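Local coordinates for ABC-type amino acid transport system, periplasmic component (Caldanaerobacter subterraneus subsp. tengcongensis MB4, PDB 4YMX), which binds arginine as the substrate-binding component of an amino acid ABC transporter, at residues K114-Q128 with I215-G229. Numbering follows the deposited sequence. Where two conformers were deposited one is given.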
loop_
_atom_site.group_PDB
_atom_site.type_symbol
_atom_site.label_atom_id
_atom_site.label_comp_id
_atom_site.label_asym_id
_atom_site.label_seq_id
_atom_site.Cartn_x
_atom_site.Cartn_y
_atom_site.Cartn_z
ATOM N N LYS A 114 0.650 10.680 -11.831
ATOM C CA LYS A 114 0.337 10.492 -13.246
ATOM C C LYS A 114 1.211 11.345 -14.170
ATOM O O LYS A 114 1.327 11.052 -15.362
ATOM C CB LYS A 114 -1.144 10.770 -13.511
ATOM C CG LYS A 114 -2.076 9.676 -13.026
ATOM C CD LYS A 114 -3.528 10.092 -13.213
ATOM C CE LYS A 114 -4.481 8.985 -12.823
ATOM N NZ LYS A 114 -5.901 9.411 -12.990
ATOM N N LYS A 115 1.829 12.390 -13.626
ATOM C CA LYS A 115 2.751 13.201 -14.420
ATOM C C LYS A 115 4.021 12.419 -14.724
ATOM O O LYS A 115 4.717 12.702 -15.704
ATOM C CB LYS A 115 3.127 14.487 -13.681
ATOM C CG LYS A 115 1.946 15.369 -13.293
ATOM C CD LYS A 115 2.428 16.571 -12.490
ATOM C CE LYS A 115 1.348 17.627 -12.370
ATOM N NZ LYS A 115 1.806 18.790 -11.559
ATOM N N SER A 116 4.320 11.429 -13.883
ATOM C CA SER A 116 5.602 10.719 -13.943
ATOM C C SER A 116 5.500 9.296 -14.485
ATOM O O SER A 116 6.393 8.833 -15.197
ATOM C CB SER A 116 6.254 10.686 -12.557
ATOM O OG SER A 116 6.558 11.999 -12.113
ATOM N N VAL A 117 4.428 8.592 -14.118
ATOM C CA VAL A 117 4.210 7.212 -14.547
ATOM C C VAL A 117 2.762 7.036 -15.014
ATOM O O VAL A 117 1.932 7.922 -14.821
ATOM C CB VAL A 117 4.534 6.199 -13.419
ATOM C CG1 VAL A 117 5.990 6.324 -12.976
ATOM C CG2 VAL A 117 3.581 6.385 -12.233
ATOM N N ASP A 118 2.463 5.899 -15.638
ATOM C CA ASP A 118 1.101 5.613 -16.079
ATOM C C ASP A 118 0.454 4.573 -15.167
ATOM O O ASP A 118 1.113 3.640 -14.708
ATOM C CB ASP A 118 1.094 5.099 -17.522
ATOM C CG ASP A 118 1.427 6.173 -18.532
ATOM O OD1 ASP A 118 1.227 7.366 -18.231
ATOM O OD2 ASP A 118 1.876 5.819 -19.638
ATOM N N PHE A 119 -0.843 4.725 -14.931
ATOM C CA PHE A 119 -1.568 3.814 -14.047
ATOM C C PHE A 119 -2.652 3.027 -14.756
ATOM O O PHE A 119 -3.333 3.526 -15.663
ATOM C CB PHE A 119 -2.195 4.567 -12.873
ATOM C CG PHE A 119 -1.205 5.021 -11.850
ATOM C CD1 PHE A 119 -0.819 4.179 -10.814
ATOM C CD2 PHE A 119 -0.657 6.292 -11.921
ATOM C CE1 PHE A 119 0.105 4.605 -9.860
ATOM C CE2 PHE A 119 0.261 6.723 -10.975
ATOM C CZ PHE A 119 0.644 5.874 -9.942
ATOM N N SER A 120 -2.815 1.787 -14.314
ATOM C CA SER A 120 -3.928 0.956 -14.738
ATOM C C SER A 120 -5.236 1.459 -14.157
ATOM O O SER A 120 -5.273 2.385 -13.340
ATOM C CB SER A 120 -3.695 -0.475 -14.261
ATOM O OG SER A 120 -3.919 -0.559 -12.853
ATOM N N ASP A 121 -6.316 0.817 -14.577
ATOM C CA ASP A 121 -7.594 0.973 -13.906
ATOM C C ASP A 121 -7.429 0.587 -12.440
ATOM O O ASP A 121 -6.548 -0.213 -12.091
ATOM C CB ASP A 121 -8.639 0.069 -14.561
ATOM C CG ASP A 121 -8.944 0.466 -15.993
ATOM O OD1 ASP A 121 -9.064 1.679 -16.262
ATOM O OD2 ASP A 121 -9.087 -0.438 -16.841
ATOM N N LEU A 122 -8.267 1.152 -11.579
ATOM C CA LEU A 122 -8.256 0.769 -10.167
ATOM C C LEU A 122 -8.608 -0.710 -10.012
ATOM O O LEU A 122 -9.468 -1.236 -10.734
ATOM C CB LEU A 122 -9.250 1.607 -9.362
ATOM C CG LEU A 122 -8.957 3.093 -9.199
ATOM C CD1 LEU A 122 -10.162 3.779 -8.602
ATOM C CD2 LEU A 122 -7.751 3.297 -8.306
ATOM N N TYR A 123 -7.949 -1.386 -9.072
ATOM C CA TYR A 123 -8.273 -2.784 -8.794
ATOM C C TYR A 123 -8.739 -3.014 -7.348
ATOM O O TYR A 123 -9.131 -4.129 -6.991
ATOM C CB TYR A 123 -7.103 -3.719 -9.143
ATOM C CG TYR A 123 -5.870 -3.492 -8.304
ATOM C CD1 TYR A 123 -5.778 -4.009 -7.014
ATOM C CD2 TYR A 123 -4.794 -2.760 -8.794
ATOM C CE1 TYR A 123 -4.658 -3.792 -6.239
ATOM C CE2 TYR A 123 -3.660 -2.551 -8.016
ATOM C CZ TYR A 123 -3.606 -3.068 -6.743
ATOM O OH TYR A 123 -2.496 -2.854 -5.961
ATOM N N TYR A 124 -8.680 -1.975 -6.513
ATOM C CA TYR A 124 -9.226 -2.057 -5.162
ATOM C C TYR A 124 -9.411 -0.664 -4.585
ATOM O O TYR A 124 -8.678 0.248 -4.937
ATOM C CB TYR A 124 -8.328 -2.913 -4.255
ATOM C CG TYR A 124 -9.106 -3.625 -3.162
ATOM C CD1 TYR A 124 -10.067 -4.570 -3.480
ATOM C CD2 TYR A 124 -8.882 -3.348 -1.825
ATOM C CE1 TYR A 124 -10.792 -5.223 -2.496
ATOM C CE2 TYR A 124 -9.611 -3.988 -0.827
ATOM C CZ TYR A 124 -10.558 -4.929 -1.172
ATOM O OH TYR A 124 -11.292 -5.581 -0.200
ATOM N N ASP A 125 -10.384 -0.488 -3.701
ATOM C CA ASP A 125 -10.603 0.797 -3.069
ATOM C C ASP A 125 -9.666 0.880 -1.854
ATOM O O ASP A 125 -9.035 -0.110 -1.471
ATOM C CB ASP A 125 -12.076 0.932 -2.669
ATOM C CG ASP A 125 -12.452 2.345 -2.258
ATOM O OD1 ASP A 125 -11.699 3.300 -2.568
ATOM O OD2 ASP A 125 -13.522 2.500 -1.632
ATOM N N SER A 126 -9.549 2.057 -1.257
ATOM C CA SER A 126 -8.834 2.169 0.012
ATOM C C SER A 126 -9.327 3.370 0.807
ATOM O O SER A 126 -9.972 4.278 0.258
ATOM C CB SER A 126 -7.309 2.253 -0.194
ATOM O OG SER A 126 -6.949 3.435 -0.886
ATOM N N ARG A 127 -9.021 3.364 2.103
ATOM C CA ARG A 127 -9.434 4.410 3.027
ATOM C C ARG A 127 -8.320 4.666 4.042
ATOM O O ARG A 127 -7.761 3.727 4.600
ATOM C CB ARG A 127 -10.705 3.974 3.765
ATOM C CG ARG A 127 -11.219 4.969 4.802
ATOM C CD ARG A 127 -12.200 4.310 5.768
ATOM N NE ARG A 127 -13.332 3.692 5.080
ATOM C CZ ARG A 127 -14.436 4.344 4.724
ATOM N NH1 ARG A 127 -14.559 5.639 4.985
ATOM N NH2 ARG A 127 -15.417 3.702 4.105
ATOM N N GLN A 128 -8.004 5.938 4.275
ATOM C CA GLN A 128 -7.052 6.320 5.319
ATOM C C GLN A 128 -7.726 6.283 6.678
ATOM O O GLN A 128 -8.870 6.730 6.829
ATOM C CB GLN A 128 -6.524 7.740 5.077
ATOM C CG GLN A 128 -5.805 7.906 3.761
ATOM C CD GLN A 128 -4.602 7.002 3.652
ATOM O OE1 GLN A 128 -3.744 6.984 4.538
ATOM N NE2 GLN A 128 -4.534 6.235 2.568
ATOM N N ILE A 215 -9.399 12.643 7.845
ATOM C CA ILE A 215 -8.079 12.150 7.477
ATOM C C ILE A 215 -8.111 11.499 6.099
ATOM O O ILE A 215 -7.076 11.341 5.460
ATOM C CB ILE A 215 -7.506 11.171 8.534
ATOM C CG1 ILE A 215 -5.985 11.038 8.390
ATOM C CG2 ILE A 215 -8.163 9.803 8.417
ATOM C CD1 ILE A 215 -5.213 12.271 8.829
ATOM N N ASN A 216 -9.305 11.150 5.634
ATOM C CA ASN A 216 -9.454 10.452 4.359
ATOM C C ASN A 216 -9.642 11.394 3.161
ATOM O O ASN A 216 -10.010 10.956 2.067
ATOM C CB ASN A 216 -10.609 9.448 4.452
ATOM C CG ASN A 216 -10.580 8.411 3.343
ATOM O OD1 ASN A 216 -9.517 7.897 2.979
ATOM N ND2 ASN A 216 -11.755 8.121 2.775
ATOM N N ASN A 217 -9.353 12.677 3.351
ATOM C CA ASN A 217 -9.523 13.661 2.274
ATOM C C ASN A 217 -8.338 13.698 1.308
ATOM O O ASN A 217 -7.761 14.755 1.028
ATOM C CB ASN A 217 -9.813 15.058 2.835
ATOM C CG ASN A 217 -11.168 15.152 3.509
ATOM O OD1 ASN A 217 -12.022 14.275 3.362
ATOM N ND2 ASN A 217 -11.376 16.233 4.246
ATOM N N VAL A 218 -7.950 12.518 0.832
ATOM C CA VAL A 218 -6.908 12.376 -0.180
ATOM C C VAL A 218 -7.447 11.449 -1.254
ATOM O O VAL A 218 -8.506 10.839 -1.077
ATOM C CB VAL A 218 -5.610 11.776 0.404
ATOM C CG1 VAL A 218 -4.932 12.776 1.314
ATOM C CG2 VAL A 218 -5.920 10.475 1.152
ATOM N N GLU A 219 -6.730 11.346 -2.367
ATOM C CA GLU A 219 -7.100 10.408 -3.419
ATOM C C GLU A 219 -7.019 8.978 -2.880
ATOM O O GLU A 219 -6.144 8.659 -2.065
ATOM C CB GLU A 219 -6.215 10.610 -4.659
ATOM C CG GLU A 219 -6.475 11.950 -5.360
ATOM C CD GLU A 219 -5.295 12.481 -6.150
ATOM O OE1 GLU A 219 -5.398 12.554 -7.398
ATOM O OE2 GLU A 219 -4.276 12.857 -5.530
ATOM N N ASN A 220 -7.954 8.133 -3.309
ATOM C CA ASN A 220 -8.064 6.774 -2.792
ATOM C C ASN A 220 -7.930 5.733 -3.893
ATOM O O ASN A 220 -7.923 6.060 -5.085
ATOM C CB ASN A 220 -9.401 6.562 -2.062
ATOM C CG ASN A 220 -9.698 7.646 -1.029
ATOM O OD1 ASN A 220 -10.637 8.434 -1.200
ATOM N ND2 ASN A 220 -8.911 7.685 0.052
ATOM N N GLY A 221 -7.816 4.477 -3.481
ATOM C CA GLY A 221 -7.776 3.372 -4.418
ATOM C C GLY A 221 -6.366 2.942 -4.760
ATOM O O GLY A 221 -5.404 3.678 -4.531
ATOM N N SER A 222 -6.247 1.737 -5.309
ATOM C CA SER A 222 -4.960 1.198 -5.739
ATOM C C SER A 222 -4.980 0.795 -7.213
ATOM O O SER A 222 -5.992 0.310 -7.723
ATOM C CB SER A 222 -4.578 -0.002 -4.883
ATOM O OG SER A 222 -4.498 0.391 -3.526
ATOM N N ALA A 223 -3.864 1.029 -7.894
ATOM C CA ALA A 223 -3.721 0.705 -9.312
ATOM C C ALA A 223 -2.296 0.258 -9.585
ATOM O O ALA A 223 -1.404 0.509 -8.780
ATOM C CB ALA A 223 -4.081 1.908 -10.177
ATOM N N VAL A 224 -2.087 -0.402 -10.722
ATOM C CA VAL A 224 -0.752 -0.826 -11.134
ATOM C C VAL A 224 -0.073 0.325 -11.862
ATOM O O VAL A 224 -0.696 0.999 -12.683
ATOM C CB VAL A 224 -0.813 -2.054 -12.065
ATOM C CG1 VAL A 224 0.571 -2.417 -12.575
ATOM C CG2 VAL A 224 -1.435 -3.235 -11.339
ATOM N N ALA A 225 1.196 0.567 -11.543
ATOM C CA ALA A 225 1.973 1.582 -12.255
ATOM C C ALA A 225 2.964 0.968 -13.228
ATOM O O ALA A 225 3.594 -0.067 -12.954
ATOM C CB ALA A 225 2.708 2.498 -11.285
ATOM N N VAL A 226 3.049 1.574 -14.414
ATOM C CA VAL A 226 4.081 1.235 -15.391
ATOM C C VAL A 226 4.783 2.509 -15.823
ATOM O O VAL A 226 4.298 3.616 -15.571
ATOM C CB VAL A 226 3.533 0.485 -16.645
ATOM C CG1 VAL A 226 2.845 -0.819 -16.243
ATOM C CG2 VAL A 226 2.592 1.381 -17.458
ATOM N N ALA A 227 5.925 2.362 -16.484
ATOM C CA ALA A 227 6.668 3.525 -16.948
ATOM C C ALA A 227 5.841 4.343 -17.935
ATOM O O ALA A 227 5.021 3.800 -18.689
ATOM C CB ALA A 227 7.969 3.106 -17.583
ATOM N N LYS A 228 6.058 5.651 -17.918
ATOM C CA LYS A 228 5.382 6.558 -18.832
ATOM C C LYS A 228 5.562 6.109 -20.280
ATOM O O LYS A 228 6.685 5.939 -20.754
ATOM C CB LYS A 228 5.932 7.971 -18.660
ATOM C CG LYS A 228 5.261 9.003 -19.546
ATOM C CD LYS A 228 3.800 9.193 -19.175
ATOM C CE LYS A 228 3.633 9.941 -17.862
ATOM N NZ LYS A 228 2.321 10.644 -17.823
ATOM N N GLY A 229 4.446 5.896 -20.970
ATOM C CA GLY A 229 4.474 5.503 -22.366
ATOM C C GLY A 229 4.570 4.020 -22.660
ATOM O O GLY A 229 4.539 3.617 -23.826
HETATM O O HOH W 1 8.046 6.607 -16.114
HETATM O O HOH W 2 -0.548 -0.891 -6.654
HETATM O O HOH W 3 -6.339 -0.724 -2.014
HETATM O O HOH W 4 -6.729 5.885 0.561
HETATM O O HOH W 5 -4.556 2.746 -1.824
HETATM O O HOH W 6 -12.063 5.960 0.808
#
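Lys228 starts out extended, CG opposite the backbone N (chi1 -178°), then bends at chi2 and chi3, and the amine folds back across Asp118 and donates to Lys114 O, NZ to O 2.7 Å. Asp118 crosses that chain at about a right angle: OD1 makes a longer salt bridge to Lys228 NZ, 3.5 Å, while OD2 accepts Gly229 N from above the carboxylate plane. Replacing Asp118 by an alanine removes both oxygens, and would probably leave Gly229 N without its acceptor and the Lys228 ammonium without its carboxylate mate. Further along, Ser120 OG sits between its own backbone N and carbonyl carbon (chi1 74°), where it takes Val224 N at 2.8 Å and donates its own hydrogen to Asp121 O. Ser120 N bonds Val224 O, but Val224 N goes to the hydroxyl instead of to the Ser120 carbonyl. Strands 117-124 and 222-227 are antiparallel neighbours at one side of a mixed sheet, with 117-124 outermost, in a lobe of this periplasmic-binding-protein fold. Phe119 lays CE1 against Ala225 CB (3.6 Å), and Tyr123 holds one ring face over Ser222 O. Residues 125-128 lead out to the second lobe and 215-221 return from it, a pair of crossover segments at the hinge, with the Gln128 side chain about 5 Å from the bound arginine. Here Ser126 OG accepts Gly221 N, and Asn216 OD1 receives Gln128 N at 2.8 Å from well above its amide plane. Water 4 joins Ser126 OG, Asn220 ND2 and Gln128 NE2, while Gln128 OE1 bonds Ser157 OG, and CG of Gln128 packs on Val218 CG2 at 3.7 Å.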